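Side-chain contacts in P450 epoxidase (Sorangium cellulosum, PDB 1Q5D), which belongs to the cytochrome P450 family, a mostly helical fold of haem-binding proteins, and holds EPB together with its haem: residues Ser70-Glu75 / Glu79-Ile84; Asp89-Gly94 / Arg181-Gly186; Gly186-Val191 / Met325-Ile330; Ala207-Val212 / Glu243-Val248. One frame throughout, in Å; residues are numbered along the deposited sequence.

Interaction 1. Residues Ser70-Glu75 / Glu79-Ile84; sequences SREEWE and EYSSAI
Y80 OH is gripped from two directions: it forms a hydrogen bond with L183 O and receives another from water 1, with 2.9 Å between Y80 OH and the water oxygen. The same water accepts a weak bond from R71 NE, so a single solvent molecule links the two segments that no direct hydrogen bond joins. The example illustrates how a long cationic side chain can work through its carbon stem: R71 CB lies 3.7 Å from Y80 CD2, and CG comes equally near Y80 CE2. A bend at chi2 (65°) turns the chain beyond CG toward the water, and the guanidinium plane ends 57° from that of the phenol. R71 NH1 is bonded to V69 O. Further along, W74 presents the edge of its indole to the base of the tyrosine, with CZ3 4.0 Å from Y80 CB and the methylene near the ring plane. The carboxylate of E79 stands almost perpendicular to the indole, 88° between planes. An ST turn lies at S70, E72 N donating to S70 OG over 3.0 Å. R71 also borders the EPB pocket, and the loop is wedged between helix 77-82 and strand 304-309: R71 rests on V306 and F308, W74 meets the F308 ring, and L187 packs against both W74 and Y80.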
# COMPACT_ATOMS: atom_id res chain seq x y z
N SER A 70 13.56 10.94 -3.07
CA SER A 70 14.05 10.66 -4.42
C SER A 70 15.18 9.63 -4.45
O SER A 70 16.20 9.79 -3.77
CB SER A 70 14.52 11.93 -5.14
OG SER A 70 15.53 11.61 -6.08
N ARG A 71 14.99 8.60 -5.26
CA ARG A 71 15.95 7.52 -5.35
C ARG A 71 17.25 8.01 -6.00
O ARG A 71 18.28 7.34 -5.93
CB ARG A 71 15.37 6.33 -6.13
CG ARG A 71 14.43 5.45 -5.30
CD ARG A 71 13.16 6.14 -4.84
NE ARG A 71 12.20 5.22 -4.23
CZ ARG A 71 11.58 5.44 -3.08
NH1 ARG A 71 11.82 6.55 -2.39
NH2 ARG A 71 10.72 4.55 -2.60
N GLU A 72 17.19 9.20 -6.59
CA GLU A 72 18.36 9.79 -7.24
C GLU A 72 19.39 10.30 -6.22
O GLU A 72 20.52 10.65 -6.58
CB GLU A 72 17.94 10.88 -8.24
CG GLU A 72 17.13 10.35 -9.42
CD GLU A 72 16.78 11.40 -10.46
OE1 GLU A 72 16.47 12.55 -10.08
OE2 GLU A 72 16.80 11.08 -11.67
N GLU A 73 19.00 10.33 -4.95
CA GLU A 73 19.93 10.66 -3.87
C GLU A 73 20.68 9.42 -3.39
O GLU A 73 21.64 9.52 -2.61
CB GLU A 73 19.19 11.30 -2.70
CG GLU A 73 18.52 12.62 -3.04
CD GLU A 73 19.44 13.81 -2.82
OE1 GLU A 73 18.93 14.95 -2.84
OE2 GLU A 73 20.66 13.61 -2.63
N TRP A 74 20.26 8.25 -3.85
CA TRP A 74 20.89 6.99 -3.49
C TRP A 74 22.29 6.83 -4.09
O TRP A 74 22.58 7.32 -5.18
CB TRP A 74 20.02 5.83 -3.96
CG TRP A 74 20.28 4.52 -3.32
CD1 TRP A 74 20.88 4.28 -2.11
CD2 TRP A 74 19.94 3.24 -3.86
NE1 TRP A 74 20.92 2.93 -1.86
CE2 TRP A 74 20.35 2.27 -2.92
CE3 TRP A 74 19.31 2.82 -5.04
CZ2 TRP A 74 20.16 0.90 -3.13
CZ3 TRP A 74 19.13 1.46 -5.25
CH2 TRP A 74 19.56 0.52 -4.30
N GLU A 75 23.15 6.13 -3.37
CA GLU A 75 24.49 5.84 -3.85
C GLU A 75 24.45 4.88 -5.05
O GLU A 75 25.38 4.84 -5.85
CB GLU A 75 25.33 5.26 -2.72
CG GLU A 75 24.68 4.11 -1.98
CD GLU A 75 25.55 3.57 -0.86
OE1 GLU A 75 25.07 2.72 -0.08
OE2 GLU A 75 26.72 4.00 -0.76
N GLU A 79 22.62 2.45 -11.10
CA GLU A 79 22.12 1.11 -11.26
C GLU A 79 20.57 1.13 -11.22
O GLU A 79 19.91 0.46 -12.03
CB GLU A 79 22.77 0.22 -10.19
CG GLU A 79 22.15 -1.14 -9.96
CD GLU A 79 20.94 -1.05 -9.06
OE1 GLU A 79 19.84 -1.25 -9.59
OE2 GLU A 79 21.10 -0.78 -7.85
N TYR A 80 19.99 1.94 -10.34
CA TYR A 80 18.53 1.98 -10.20
C TYR A 80 17.80 2.61 -11.38
O TYR A 80 16.83 2.06 -11.89
CB TYR A 80 18.07 2.64 -8.89
CG TYR A 80 16.57 2.53 -8.69
CD1 TYR A 80 15.96 1.30 -8.58
CD2 TYR A 80 15.76 3.66 -8.64
CE1 TYR A 80 14.58 1.18 -8.42
CE2 TYR A 80 14.37 3.56 -8.48
CZ TYR A 80 13.79 2.32 -8.36
OH TYR A 80 12.42 2.19 -8.20
N SER A 81 18.26 3.79 -11.81
CA SER A 81 17.63 4.46 -12.95
C SER A 81 17.74 3.63 -14.22
O SER A 81 16.87 3.70 -15.09
CB SER A 81 18.26 5.84 -13.18
OG SER A 81 17.87 6.75 -12.17
N SER A 82 18.80 2.84 -14.33
CA SER A 82 18.99 2.02 -15.53
C SER A 82 18.12 0.76 -15.54
O SER A 82 17.83 0.22 -16.61
CB SER A 82 20.47 1.65 -15.69
OG SER A 82 20.90 0.77 -14.65
N ALA A 83 17.72 0.29 -14.36
CA ALA A 83 16.87 -0.89 -14.26
C ALA A 83 15.46 -0.57 -14.75
O ALA A 83 14.91 0.47 -14.40
CB ALA A 83 16.82 -1.40 -12.82
N ILE A 84 14.88 -1.48 -15.52
CA ILE A 84 13.52 -1.31 -16.03
C ILE A 84 13.31 0.08 -16.63
O ILE A 84 12.60 0.92 -16.06
CB ILE A 84 12.46 -1.61 -14.94
CG1 ILE A 84 12.90 -2.81 -14.07
CG2 ILE A 84 11.11 -1.90 -15.58
CD1 ILE A 84 12.64 -4.17 -14.71
O HOH W 1 11.02 4.27 -6.76

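Interaction 2. Residues Asp89-Gly94 / Arg181-Gly186; sequences DMKKYG and RALGVG. With EPB (7,11-dihydroxy-8,8,10,12,16-pentamethyl-3-[1-methyl-2-(2-methyl-thiazol-4-yl)vinyl]-4,17-dioxabicyclo[14.1.0]heptadecane-5,9-dione), chain C.
K91 and L183 have the nearest CA atoms of the two segments, 8.0 Å apart, where helix 88-93 faces the type I turn A182-V185 at the end of helix 169-182. In the P450 fold this is consistent with the segment between the B and C helices meeting the end of the F helix, and here both sides border the EPB pocket. L183 is the centre of the packing, each of its methyls serving a different neighbour. CD2 lies alongside the lysine stem, 3.9 Å from K91 CG and nearly as close to K91 CE, and the two side chains run past one another in opposite directions. K91 is extended beyond CG, chi2 to chi4 all near 180°, and this straight chain carries its ammonium past the leucine to a group of oxygens. There NZ donates to water 2 at 2.7 Å, and it is also bonded to Y80 O and A83 O and takes part in a cation-pi contact with the Y80 ring. The water passes the link on, donating to A182 O at 2.9 Å and to V185 O at 2.7 Å, so the water ties both ends of the turn, A182 and V185, to the lysine. The surrounding carbonyls would probably stabilise the positive charge. M90 adds an apolar touch on the pocket side, its SD 4.2 Å from L183 CD1. The ligand completes the packing: G184 CA comes within 3.6 Å of EPB C30, and L183 CD1 stands 3.6 Å from EPB N26.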
# COMPACT_ATOMS: atom_id res chain seq x y z
N ASP A 89 10.65 7.22 -16.62
CA ASP A 89 9.82 8.41 -16.46
C ASP A 89 9.07 8.41 -15.13
O ASP A 89 9.01 9.42 -14.44
CB ASP A 89 8.81 8.51 -17.62
CG ASP A 89 9.39 9.23 -18.82
OD1 ASP A 89 8.67 9.37 -19.82
OD2 ASP A 89 10.54 9.70 -18.83
N MET A 90 8.48 7.27 -14.77
CA MET A 90 7.73 7.18 -13.52
C MET A 90 8.61 7.40 -12.30
O MET A 90 8.17 7.95 -11.29
CB MET A 90 7.02 5.84 -13.40
CG MET A 90 6.05 5.84 -12.23
SD MET A 90 5.27 4.28 -11.90
CE MET A 90 4.12 4.19 -13.26
N LYS A 91 9.86 6.95 -12.40
CA LYS A 91 10.79 7.09 -11.29
C LYS A 91 11.21 8.55 -11.12
O LYS A 91 11.42 9.02 -9.99
CB LYS A 91 12.02 6.22 -11.54
CG LYS A 91 11.77 4.71 -11.45
CD LYS A 91 13.07 3.94 -11.70
CE LYS A 91 12.89 2.44 -11.54
NZ LYS A 91 14.11 1.68 -12.00
N LYS A 92 11.34 9.27 -12.22
CA LYS A 92 11.88 10.62 -12.10
C LYS A 92 10.81 11.70 -11.98
O LYS A 92 10.99 12.67 -11.25
CB LYS A 92 12.87 10.94 -13.21
CG LYS A 92 12.36 10.78 -14.61
CD LYS A 92 13.53 10.88 -15.60
CE LYS A 92 14.64 9.89 -15.25
NZ LYS A 92 15.87 10.11 -16.07
N TYR A 93 9.71 11.51 -12.70
CA TYR A 93 8.59 12.45 -12.66
C TYR A 93 7.46 12.00 -11.73
O TYR A 93 6.48 12.70 -11.56
CB TYR A 93 8.09 12.72 -14.09
CG TYR A 93 9.22 13.19 -14.98
CD1 TYR A 93 9.77 12.35 -15.96
CD2 TYR A 93 9.77 14.45 -14.82
CE1 TYR A 93 10.83 12.78 -16.75
CE2 TYR A 93 10.83 14.89 -15.60
CZ TYR A 93 11.36 14.04 -16.57
OH TYR A 93 12.40 14.48 -17.35
N GLY A 94 7.60 10.83 -11.13
CA GLY A 94 6.61 10.35 -10.17
C GLY A 94 6.79 11.00 -8.81
O GLY A 94 7.75 11.74 -8.59
N ARG A 181 6.12 -4.26 -8.04
CA ARG A 181 7.28 -5.17 -7.97
C ARG A 181 8.46 -4.68 -8.80
O ARG A 181 9.61 -4.75 -8.35
CB ARG A 181 6.90 -6.56 -8.49
CG ARG A 181 6.07 -7.41 -7.55
CD ARG A 181 5.63 -8.73 -8.18
NE ARG A 181 5.34 -9.76 -7.19
CZ ARG A 181 4.12 -10.22 -6.95
NH1 ARG A 181 3.08 -9.72 -7.61
NH2 ARG A 181 3.94 -11.16 -6.04
N ALA A 182 8.18 -4.22 -10.02
CA ALA A 182 9.24 -3.79 -10.93
C ALA A 182 10.01 -2.60 -10.36
O ALA A 182 11.22 -2.47 -10.58
CB ALA A 182 8.67 -3.44 -12.31
N LEU A 183 9.29 -1.72 -9.67
CA LEU A 183 9.94 -0.56 -9.06
C LEU A 183 10.95 -0.99 -7.99
O LEU A 183 11.78 -0.19 -7.56
CB LEU A 183 8.89 0.38 -8.45
CG LEU A 183 8.15 1.25 -9.47
CD1 LEU A 183 7.04 2.07 -8.77
CD2 LEU A 183 9.07 2.16 -10.28
N GLY A 184 10.87 -2.24 -7.57
CA GLY A 184 11.82 -2.75 -6.59
C GLY A 184 13.10 -3.32 -7.16
O GLY A 184 14.05 -3.59 -6.41
N VAL A 185 13.13 -3.54 -8.48
CA VAL A 185 14.29 -4.17 -9.14
C VAL A 185 15.46 -3.21 -9.08
O VAL A 185 15.40 -2.09 -9.59
CB VAL A 185 14.01 -4.54 -10.62
CG1 VAL A 185 15.29 -5.07 -11.32
CG2 VAL A 185 12.91 -5.59 -10.72
N GLY A 186 16.52 -3.65 -8.40
CA GLY A 186 17.70 -2.82 -8.25
C GLY A 186 17.64 -1.94 -7.02
O GLY A 186 18.61 -1.25 -6.71
O16 EPB C . 3.97 -1.28 -3.69
C51 EPB C . 3.30 0.18 0.85
O41 EPB C . 1.90 2.13 -0.37
C5 EPB C . 3.05 1.40 0.04
C4 EPB C . 2.56 1.55 -1.50
C16 EPB C . 4.89 -0.59 -3.48
O1 EPB C . 4.89 0.79 -3.45
C2 EPB C . 3.63 1.63 -3.74
C3 EPB C . 3.25 2.41 -2.42
C20 EPB C . 4.14 2.59 -4.90
C21 EPB C . 4.34 1.83 -6.20
C22 EPB C . 4.35 3.93 -4.72
C23 EPB C . 4.84 4.98 -5.61
N26 EPB C . 5.81 4.66 -6.55
C25 EPB C . 6.17 5.75 -7.27
C27 EPB C . 7.19 5.60 -8.34
C24 EPB C . 4.50 6.28 -5.60
S1 EPB C . 5.37 7.14 -6.80
C15 EPB C . 6.29 -1.21 -3.21
C14 EPB C . 7.51 -0.51 -3.95
O14 EPB C . 7.11 -0.49 -5.30
C13 EPB C . 8.99 -1.15 -3.67
C29 EPB C . 9.00 -2.62 -4.22
C30 EPB C . 10.03 -0.40 -4.50
C12 EPB C . 9.35 -1.20 -2.08
O12 EPB C . 9.58 -2.31 -1.51
C11 EPB C . 9.43 0.05 -1.13
C28 EPB C . 10.78 -0.11 -0.39
C10 EPB C . 8.07 0.26 -0.53
O10 EPB C . 7.81 -0.78 0.47
C9 EPB C . 8.09 1.63 0.10
C91 EPB C . 8.26 2.64 -0.94
C8 EPB C . 6.79 2.07 0.70
C7 EPB C . 5.56 1.10 0.49
C6 EPB C . 4.54 2.13 -0.22
O HOH W 2 13.54 -0.80 -10.98

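Interaction 3. Residues Gly186-Val191 / Met325-Ile330; sequences GLVPRV and MVFLLI. With EPB (7,11-dihydroxy-8,8,10,12,16-pentamethyl-3-[1-methyl-2-(2-methyl-thiazol-4-yl)vinyl]-4,17-dioxabicyclo[14.1.0]heptadecane-5,9-dione), chain C.
The F327 ring has V188 CG1 at its edge, near the ring plane and 3.9 Å from CZ, while EPB C28 approaches the same end of the ring obliquely, also 3.9 Å from F327 CZ. The phenyl belongs to strand 325-329 of the mixed sheet of the P450 fold, and the valine to the loop between helices 169-182 and 195-218, consistent with the F-G loop. Such a contact shows how a sheet and a loop can be joined mainly by apolar side-chain packing, with no hydrogen bond between them. V188 CG1 sits beside its backbone N, chi1 -57°, and from there one methyl serves two neighbours: besides the ring it reaches EPB C28 and EPB O12, each at 3.8 Å. Valine and phenylalanine thus border the EPB pocket side by side. Two residues earlier in the strand, M325 points the same way and meets L187 instead. Its sulfur is received by both branches of the leucine, SD lying 4.0 Å from L187 CD1 and only slightly farther from CD2. On the neighbouring antiparallel strand 304-309, V306 touches both M325 and F327, and L187 in turn leans on W74. The methionine chain folds at its last torsion, chi3 75°, and this turn places M325 CE 3.7 Å from the carbonyl oxygen L187 O.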
# COMPACT_ATOMS: atom_id res chain seq x y z
N GLY A 186 16.52 -3.65 -8.40
CA GLY A 186 17.70 -2.82 -8.25
C GLY A 186 17.64 -1.94 -7.02
O GLY A 186 18.61 -1.25 -6.71
N LEU A 187 16.51 -1.96 -6.32
CA LEU A 187 16.31 -1.12 -5.14
C LEU A 187 16.22 -1.98 -3.90
O LEU A 187 16.93 -1.75 -2.93
CB LEU A 187 15.02 -0.29 -5.27
CG LEU A 187 14.73 0.78 -4.20
CD1 LEU A 187 14.50 0.16 -2.84
CD2 LEU A 187 15.81 1.83 -4.11
N VAL A 188 15.34 -2.98 -3.93
CA VAL A 188 15.18 -3.92 -2.82
C VAL A 188 15.60 -5.34 -3.24
O VAL A 188 15.44 -5.72 -4.39
CB VAL A 188 13.73 -3.91 -2.25
CG1 VAL A 188 13.34 -2.52 -1.80
CG2 VAL A 188 12.74 -4.42 -3.26
N PRO A 189 16.15 -6.08 -2.27
CA PRO A 189 16.87 -7.36 -2.45
C PRO A 189 16.37 -8.52 -3.34
O PRO A 189 17.21 -9.15 -4.02
CB PRO A 189 17.00 -7.88 -1.00
CG PRO A 189 17.03 -6.70 -0.19
CD PRO A 189 16.15 -5.67 -0.86
N ARG A 190 15.09 -8.86 -3.30
CA ARG A 190 14.60 -10.10 -3.91
C ARG A 190 13.21 -9.91 -4.50
O ARG A 190 12.21 -10.25 -3.88
CB ARG A 190 14.51 -11.22 -2.88
CG ARG A 190 15.86 -11.66 -2.22
CD ARG A 190 15.76 -12.91 -1.37
NE ARG A 190 16.89 -13.04 -0.43
CZ ARG A 190 16.97 -13.97 0.52
NH1 ARG A 190 16.02 -14.88 0.64
NH2 ARG A 190 18.01 -14.00 1.34
N VAL A 191 13.15 -9.33 -5.69
CA VAL A 191 11.87 -9.17 -6.38
C VAL A 191 11.46 -10.55 -6.89
O VAL A 191 12.23 -11.20 -7.60
CB VAL A 191 12.00 -8.15 -7.52
CG1 VAL A 191 10.72 -8.08 -8.34
CG2 VAL A 191 12.34 -6.78 -6.97
N MET A 325 20.96 4.48 1.97
CA MET A 325 19.55 4.19 2.14
C MET A 325 19.21 3.88 3.59
O MET A 325 20.00 3.28 4.34
CB MET A 325 19.12 3.04 1.20
CG MET A 325 17.62 2.74 1.22
SD MET A 325 17.05 1.82 -0.24
CE MET A 325 17.66 0.26 0.15
N VAL A 326 18.02 4.29 4.01
CA VAL A 326 17.53 3.95 5.33
C VAL A 326 16.12 3.38 5.24
O VAL A 326 15.24 4.01 4.65
CB VAL A 326 17.51 5.20 6.24
CG1 VAL A 326 17.19 4.80 7.66
CG2 VAL A 326 18.86 5.96 6.17
N PHE A 327 15.93 2.20 5.81
CA PHE A 327 14.63 1.56 5.92
C PHE A 327 13.97 1.88 7.26
O PHE A 327 14.57 1.72 8.32
CB PHE A 327 14.76 0.05 5.79
CG PHE A 327 14.30 -0.50 4.47
CD1 PHE A 327 15.24 -0.96 3.54
CD2 PHE A 327 12.95 -0.59 4.16
CE1 PHE A 327 14.81 -1.50 2.31
CE2 PHE A 327 12.52 -1.12 2.94
CZ PHE A 327 13.46 -1.58 2.02
N LEU A 328 12.72 2.32 7.20
CA LEU A 328 11.90 2.56 8.37
C LEU A 328 11.15 1.28 8.61
O LEU A 328 10.31 0.92 7.79
CB LEU A 328 10.91 3.70 8.07
CG LEU A 328 11.47 5.12 8.16
CD1 LEU A 328 12.86 5.27 7.59
CD2 LEU A 328 10.53 6.15 7.55
N LEU A 329 11.47 0.56 9.69
CA LEU A 329 10.86 -0.76 9.95
C LEU A 329 9.45 -0.63 10.53
O LEU A 329 9.25 -0.77 11.74
CB LEU A 329 11.75 -1.63 10.86
CG LEU A 329 11.43 -3.12 10.99
CD1 LEU A 329 11.35 -3.85 9.62
CD2 LEU A 329 12.44 -3.84 11.93
N ILE A 330 8.47 -0.40 9.66
CA ILE A 330 7.11 -0.06 10.08
C ILE A 330 6.41 -1.05 11.00
O ILE A 330 5.84 -0.63 11.99
CB ILE A 330 6.20 0.26 8.85
CG1 ILE A 330 6.78 1.41 8.01
CG2 ILE A 330 4.77 0.54 9.29
CD1 ILE A 330 7.03 2.69 8.75
O16 EPB C . 3.97 -1.28 -3.69
C51 EPB C . 3.30 0.18 0.85
O41 EPB C . 1.90 2.13 -0.37
C5 EPB C . 3.05 1.40 0.04
C4 EPB C . 2.56 1.55 -1.50
C16 EPB C . 4.89 -0.59 -3.48
O1 EPB C . 4.89 0.79 -3.45
C2 EPB C . 3.63 1.63 -3.74
C3 EPB C . 3.25 2.41 -2.42
C20 EPB C . 4.14 2.59 -4.90
C21 EPB C . 4.34 1.83 -6.20
C22 EPB C . 4.35 3.93 -4.72
C23 EPB C . 4.84 4.98 -5.61
N26 EPB C . 5.81 4.66 -6.55
C25 EPB C . 6.17 5.75 -7.27
C27 EPB C . 7.19 5.60 -8.34
C24 EPB C . 4.50 6.28 -5.60
S1 EPB C . 5.37 7.14 -6.80
C15 EPB C . 6.29 -1.21 -3.21
C14 EPB C . 7.51 -0.51 -3.95
O14 EPB C . 7.11 -0.49 -5.30
C13 EPB C . 8.99 -1.15 -3.67
C29 EPB C . 9.00 -2.62 -4.22
C30 EPB C . 10.03 -0.40 -4.50
C12 EPB C . 9.35 -1.20 -2.08
O12 EPB C . 9.58 -2.31 -1.51
C11 EPB C . 9.43 0.05 -1.13
C28 EPB C . 10.78 -0.11 -0.39
C10 EPB C . 8.07 0.26 -0.53
O10 EPB C . 7.81 -0.78 0.47
C9 EPB C . 8.09 1.63 0.10
C91 EPB C . 8.26 2.64 -0.94
C8 EPB C . 6.79 2.07 0.70
C7 EPB C . 5.56 1.10 0.49
C6 EPB C . 4.54 2.13 -0.22

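Interaction 4. Residues Ala207-Val212 / Glu243-Val248; sequences ALLHGV and ELVALV
L209 carries the whole contact from its helix, pointing its branched end across to V245 and V248, which lie one turn apart on the other helix. Its two methyls divide the work. CD1 runs into V248, lying 3.5 Å from V248 CG1 and 4.1 Å from V248 CB, and the first of these is tighter than ordinary van der Waals contact between carbons. CD2 goes to V245, where it is 4.0 Å from CG1 and 3.9 Å from the backbone oxygen V245 O. The leucine therefore spans the spacing of one helical turn, meeting neither valine head-on but slanting against both. With CG directed away from the backbone N, chi1 177°, the side chain stands well off its own helix, and chi2 of 58° sets the branches so that one methyl is available to each valine. Both valines turn CG1 to the leucine, and in each that branch is the one trans to the backbone N. Helix 195-218 is consistent with the G helix of the P450 fold and helix 241-255 with the first part of its long central helix, and the haem lies about 9 Å from the side chain of V248. Around the contact, L213 of the first helix also packs on V245, while L226 of helix 225-234 touches V248. No hydrogen bond or charge pair crosses between the two segments. Between these segments the contact is van der Waals packing of aliphatic groups, and the short CD1 approach means that at V248 it is tight.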
# COMPACT_ATOMS: atom_id res chain seq x y z
N ALA A 207 0.60 1.50 -22.10
CA ALA A 207 -0.09 1.70 -23.39
C ALA A 207 -1.57 1.96 -23.17
O ALA A 207 -2.13 2.91 -23.71
CB ALA A 207 0.09 0.48 -24.29
N LEU A 208 -2.19 1.08 -22.39
CA LEU A 208 -3.60 1.19 -22.04
C LEU A 208 -3.90 2.53 -21.36
O LEU A 208 -4.87 3.21 -21.70
CB LEU A 208 -3.98 0.05 -21.11
CG LEU A 208 -5.39 -0.51 -21.24
CD1 LEU A 208 -5.52 -1.77 -20.40
CD2 LEU A 208 -6.41 0.52 -20.81
N LEU A 209 -3.05 2.90 -20.41
CA LEU A 209 -3.20 4.18 -19.73
C LEU A 209 -3.16 5.33 -20.74
O LEU A 209 -3.97 6.26 -20.67
CB LEU A 209 -2.10 4.36 -18.67
CG LEU A 209 -2.10 5.70 -17.94
CD1 LEU A 209 -3.43 5.95 -17.24
CD2 LEU A 209 -0.94 5.77 -16.96
N HIS A 210 -2.23 5.26 -21.69
CA HIS A 210 -2.11 6.28 -22.73
C HIS A 210 -3.42 6.40 -23.53
O HIS A 210 -3.88 7.52 -23.83
CB HIS A 210 -0.94 5.94 -23.67
CG HIS A 210 -0.67 6.98 -24.71
ND1 HIS A 210 -0.27 8.26 -24.39
CD2 HIS A 210 -0.74 6.93 -26.06
CE1 HIS A 210 -0.11 8.96 -25.51
NE2 HIS A 210 -0.39 8.17 -26.53
N GLY A 211 -4.03 5.26 -23.83
CA GLY A 211 -5.31 5.22 -24.53
C GLY A 211 -6.47 5.81 -23.73
O GLY A 211 -7.34 6.49 -24.30
N VAL A 212 -6.50 5.52 -22.43
CA VAL A 212 -7.51 6.06 -21.54
C VAL A 212 -7.38 7.58 -21.44
O VAL A 212 -8.37 8.30 -21.53
CB VAL A 212 -7.42 5.43 -20.12
CG1 VAL A 212 -8.27 6.21 -19.10
CG2 VAL A 212 -7.84 3.98 -20.17
N GLU A 243 4.58 14.08 -15.59
CA GLU A 243 4.14 14.09 -14.20
C GLU A 243 2.75 13.48 -14.13
O GLU A 243 2.44 12.68 -13.24
CB GLU A 243 4.12 15.52 -13.64
CG GLU A 243 5.48 16.06 -13.20
CD GLU A 243 5.44 17.57 -12.95
OE1 GLU A 243 6.45 18.13 -12.47
OE2 GLU A 243 4.39 18.19 -13.23
N LEU A 244 1.90 13.87 -15.07
CA LEU A 244 0.52 13.40 -15.08
C LEU A 244 0.47 11.88 -15.30
O LEU A 244 -0.24 11.16 -14.60
CB LEU A 244 -0.28 14.14 -16.16
CG LEU A 244 -1.74 13.71 -16.27
CD1 LEU A 244 -2.62 14.80 -16.87
CD2 LEU A 244 -1.82 12.42 -17.09
N VAL A 245 1.23 11.39 -16.27
CA VAL A 245 1.23 9.96 -16.55
C VAL A 245 1.82 9.21 -15.36
O VAL A 245 1.30 8.18 -14.95
CB VAL A 245 2.01 9.63 -17.84
CG1 VAL A 245 2.07 8.11 -18.05
CG2 VAL A 245 1.34 10.29 -19.03
N ALA A 246 2.88 9.76 -14.78
CA ALA A 246 3.51 9.12 -13.63
C ALA A 246 2.56 9.09 -12.44
O ALA A 246 2.58 8.14 -11.66
CB ALA A 246 4.77 9.82 -13.25
N LEU A 247 1.73 10.12 -12.31
CA LEU A 247 0.78 10.22 -11.20
C LEU A 247 -0.31 9.16 -11.25
O LEU A 247 -0.61 8.48 -10.25
CB LEU A 247 0.15 11.62 -11.15
CG LEU A 247 -0.93 11.81 -10.09
CD1 LEU A 247 -0.32 11.69 -8.70
CD2 LEU A 247 -1.64 13.17 -10.24
N VAL A 248 -0.93 9.04 -12.42
CA VAL A 248 -2.00 8.08 -12.60
C VAL A 248 -1.43 6.68 -12.50
O VAL A 248 -2.02 5.81 -11.85
CB VAL A 248 -2.77 8.32 -13.93
CG1 VAL A 248 -3.91 7.33 -14.08
CG2 VAL A 248 -3.30 9.74 -13.98

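In the fold
Interactions 1, 2 and 3 form one connected cluster, whereas interaction 4 stands apart from 1 and 3 and meets the cluster through interaction 2, where A246 packs on G94. Interactions 2, 3 and 4 are buried, and 2 and 3 share G186 and both touch EPB; interaction 1, partly exposed, joins them where Y80 bonds to the backbone of L183 and to the side chain of K91 and rests on L187 of interaction 3. The chemistry follows place. Nearer the surface, interaction 1 mixes aromatic and aliphatic packing with a water bridge; interaction 2 combines a leucine hub with a water-linked lysine; interactions 3 and 4 are apolar, one strand to loop, the other helix to helix.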